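Side-chain contact in AAEL008620-PA odorant-binding protein (Aedes aegypti, PDB 5V13), which binds juvenile hormone specifically in the mosquito hemolymph, as a secreted member of the odorant-binding protein family: residues 25-30 with 266-271. Numbering follows the deposited sequence.
Sequences TPEQTL and AFYFDL. With JH3 (methyl (2E,6E)-9-[(2R)-3,3-dimethyloxiran-2-yl]-3,7-dimethylnona-2,6-dienoate), chain E.
The methyl-ester end of the juvenile hormone pocket is walled in part by Phe269, and this contact joins the loop that carries it, between helices 251-264 and 278-286, to the first turn of helix 26-38. Leu30 bridges Tyr268 and Phe269 of the loop. Its CD1 meets the rim of the Phe269 ring in the ring plane, 3.7 Å from CE1, while CD2 lies 3.9 Å from Tyr268 CB and CG sits at the edge of the tyrosine ring. A forked leucine suits this place because each methyl can serve a different neighbour. The ester methyl CM of the hormone lies 3.6 Å from Phe269 CE1, and Leu271 CD1 rests over one face of the same ring, offset toward its rim; Trp278, another pocket residue, also meets this ring.

One turn earlier on the helix, Glu27 has CG anti to its backbone nitrogen (chi1 -177°) and a bend at chi2, which together bring the carboxylate to the tyrosine hydroxyl. Tyr268 OH donates a very short hydrogen bond to Glu27 OE1, 2.5 Å long, with carboxylate and ring planes 77° apart. OE1 also forms a salt bridge with Arg201. Tyrosine combines an apolar ring edge for leucine with a hydroxyl that reaches the buried acid.

A capping box between the N-cap Thr25 and Gln28 in the first turn, with Gln28 N donating to Thr25 OG1 (3.1 Å) and Thr25 N to Gln28 OE1 (3.1 Å), closes the start of the helix that presents Glu27 and Leu30. The chemistry implies a divided interface, in which a short hydrogen bond, probably strengthened by the charge of the carboxylate, ties loop to helix while the Phe269 ring, backed by Leu30, meets the hormone's ester methyl through apolar contact.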
loop_
_atom_site.group_PDB
_atom_site.type_symbol
_atom_site.label_atom_id
_atom_site.label_comp_id
_atom_site.label_asym_id
_atom_site.label_seq_id
_atom_site.Cartn_x
_atom_site.Cartn_y
_atom_site.Cartn_z
ATOM N N THR B 25 8.246 -12.725 -5.210
ATOM C CA THR B 25 7.362 -11.566 -5.083
ATOM C C THR B 25 7.141 -10.913 -6.440
ATOM O O THR B 25 7.855 -11.202 -7.401
ATOM C CB THR B 25 7.983 -10.546 -4.141
ATOM O OG1 THR B 25 9.152 -10.001 -4.764
ATOM C CG2 THR B 25 8.338 -11.185 -2.811
ATOM N N PRO B 26 6.167 -9.998 -6.545
ATOM C CA PRO B 26 6.041 -9.216 -7.790
ATOM C C PRO B 26 7.228 -8.307 -8.045
ATOM O O PRO B 26 7.474 -7.957 -9.201
ATOM C CB PRO B 26 4.742 -8.415 -7.582
ATOM C CG PRO B 26 4.482 -8.456 -6.099
ATOM C CD PRO B 26 5.028 -9.770 -5.633
ATOM N N GLU B 27 7.984 -7.919 -7.011
ATOM C CA GLU B 27 9.226 -7.197 -7.275
ATOM C C GLU B 27 10.217 -8.098 -8.000
ATOM O O GLU B 27 10.863 -7.678 -8.962
ATOM C CB GLU B 27 9.837 -6.672 -5.969
ATOM C CG GLU B 27 11.122 -5.828 -6.137
ATOM C CD GLU B 27 12.398 -6.645 -6.365
ATOM O OE1 GLU B 27 13.325 -6.137 -7.065
ATOM O OE2 GLU B 27 12.491 -7.777 -5.818
ATOM N N GLN B 28 10.331 -9.347 -7.558
ATOM C CA GLN B 28 11.290 -10.274 -8.155
ATOM C C GLN B 28 10.888 -10.685 -9.579
ATOM O O GLN B 28 11.739 -10.740 -10.477
ATOM C CB GLN B 28 11.437 -11.485 -7.233
ATOM C CG GLN B 28 12.268 -11.146 -5.975
ATOM C CD GLN B 28 12.294 -12.280 -4.973
ATOM O OE1 GLN B 28 11.260 -12.889 -4.676
ATOM N NE2 GLN B 28 13.472 -12.561 -4.432
ATOM N N THR B 29 9.616 -11.017 -9.808
ATOM C CA THR B 29 9.207 -11.347 -11.173
ATOM C C THR B 29 9.362 -10.143 -12.103
ATOM O O THR B 29 9.871 -10.281 -13.222
ATOM C CB THR B 29 7.773 -11.878 -11.197
ATOM O OG1 THR B 29 6.885 -10.930 -10.583
ATOM C CG2 THR B 29 7.698 -13.206 -10.432
ATOM N N LEU B 30 8.946 -8.955 -11.662
ATOM C CA LEU B 30 9.079 -7.793 -12.540
ATOM C C LEU B 30 10.547 -7.517 -12.851
ATOM O O LEU B 30 10.899 -7.213 -13.997
ATOM C CB LEU B 30 8.416 -6.563 -11.907
ATOM C CG LEU B 30 8.279 -5.385 -12.881
ATOM C CD1 LEU B 30 7.472 -5.789 -14.126
ATOM C CD2 LEU B 30 7.632 -4.202 -12.200
ATOM N N ALA B 266 12.775 2.707 -8.417
ATOM C CA ALA B 266 11.367 3.014 -8.154
ATOM C C ALA B 266 10.454 2.341 -9.172
ATOM O O ALA B 266 9.490 1.659 -8.799
ATOM C CB ALA B 266 11.144 4.531 -8.154
ATOM N N PHE B 267 10.745 2.514 -10.466
ATOM C CA PHE B 267 9.882 2.040 -11.549
ATOM C C PHE B 267 10.702 1.185 -12.506
ATOM O O PHE B 267 11.480 1.716 -13.304
ATOM C CB PHE B 267 9.250 3.211 -12.304
ATOM C CG PHE B 267 8.391 4.101 -11.451
ATOM C CD1 PHE B 267 7.111 3.711 -11.093
ATOM C CD2 PHE B 267 8.856 5.339 -11.028
ATOM C CE1 PHE B 267 6.305 4.542 -10.317
ATOM C CE2 PHE B 267 8.059 6.171 -10.240
ATOM C CZ PHE B 267 6.781 5.768 -9.889
ATOM N N TYR B 268 10.503 -0.137 -12.458
ATOM C CA TYR B 268 11.263 -1.031 -13.329
ATOM C C TYR B 268 10.911 -0.814 -14.799
ATOM O O TYR B 268 11.786 -0.899 -15.674
ATOM C CB TYR B 268 11.016 -2.475 -12.906
ATOM C CG TYR B 268 11.661 -2.818 -11.578
ATOM C CD1 TYR B 268 12.471 -1.891 -10.909
ATOM C CD2 TYR B 268 11.495 -4.061 -11.012
ATOM C CE1 TYR B 268 13.089 -2.202 -9.692
ATOM C CE2 TYR B 268 12.102 -4.380 -9.793
ATOM C CZ TYR B 268 12.903 -3.454 -9.141
ATOM O OH TYR B 268 13.505 -3.803 -7.934
ATOM N N PHE B 269 9.639 -0.547 -15.092
ATOM C CA PHE B 269 9.257 0.104 -16.345
ATOM C C PHE B 269 8.041 0.979 -16.069
ATOM O O PHE B 269 7.475 0.960 -14.975
ATOM C CB PHE B 269 8.984 -0.902 -17.467
ATOM C CG PHE B 269 7.640 -1.572 -17.391
ATOM C CD1 PHE B 269 7.415 -2.617 -16.514
ATOM C CD2 PHE B 269 6.618 -1.181 -18.235
ATOM C CE1 PHE B 269 6.185 -3.240 -16.459
ATOM C CE2 PHE B 269 5.390 -1.796 -18.193
ATOM C CZ PHE B 269 5.166 -2.832 -17.308
ATOM N N ASP B 270 7.650 1.766 -17.065
ATOM C CA ASP B 270 6.565 2.734 -16.905
ATOM C C ASP B 270 5.257 2.051 -17.285
ATOM O O ASP B 270 4.993 1.828 -18.471
ATOM C CB ASP B 270 6.841 3.963 -17.760
ATOM C CG ASP B 270 5.714 4.991 -17.726
ATOM O OD1 ASP B 270 4.747 4.853 -16.940
ATOM O OD2 ASP B 270 5.801 5.944 -18.518
ATOM N N LEU B 271 4.430 1.724 -16.281
ATOM C CA LEU B 271 3.188 1.004 -16.554
ATOM C C LEU B 271 2.208 1.820 -17.391
ATOM O O LEU B 271 1.201 1.268 -17.855
ATOM C CB LEU B 271 2.519 0.562 -15.238
ATOM C CG LEU B 271 2.767 -0.856 -14.701
ATOM C CD1 LEU B 271 4.230 -1.090 -14.358
ATOM C CD2 LEU B 271 1.897 -1.145 -13.476
HETATM C C1 JH3 E . 6.615 -8.426 -18.842
HETATM O O2 JH3 E . 5.487 -8.201 -18.444
HETATM O O1 JH3 E . 7.533 -7.319 -18.930
HETATM C CM JH3 E . 7.104 -6.035 -18.470
HETATM C C2 JH3 E . 7.117 -9.760 -19.221
HETATM C C3 JH3 E . 6.435 -10.908 -19.236
HETATM C "C3'" JH3 E . 4.984 -11.031 -18.862
HETATM C C4 JH3 E . 7.205 -12.141 -19.645
HETATM C C5 JH3 E . 6.837 -13.291 -18.711
HETATM C C6 JH3 E . 7.897 -14.366 -18.800
HETATM C C7 JH3 E . 7.781 -15.443 -19.590
HETATM C "C7'" JH3 E . 6.581 -15.623 -20.481
HETATM C C8 JH3 E . 8.910 -16.464 -19.587
HETATM C C9 JH3 E . 8.450 -17.838 -19.072
HETATM C CA JH3 E . 7.710 -17.749 -17.740
HETATM O O3 JH3 E . 7.423 -19.040 -17.159
HETATM C CB JH3 E . 8.469 -18.295 -16.532
HETATM C "CB'" JH3 E . 8.124 -17.557 -15.233
HETATM C CC JH3 E . 9.842 -18.924 -16.711
#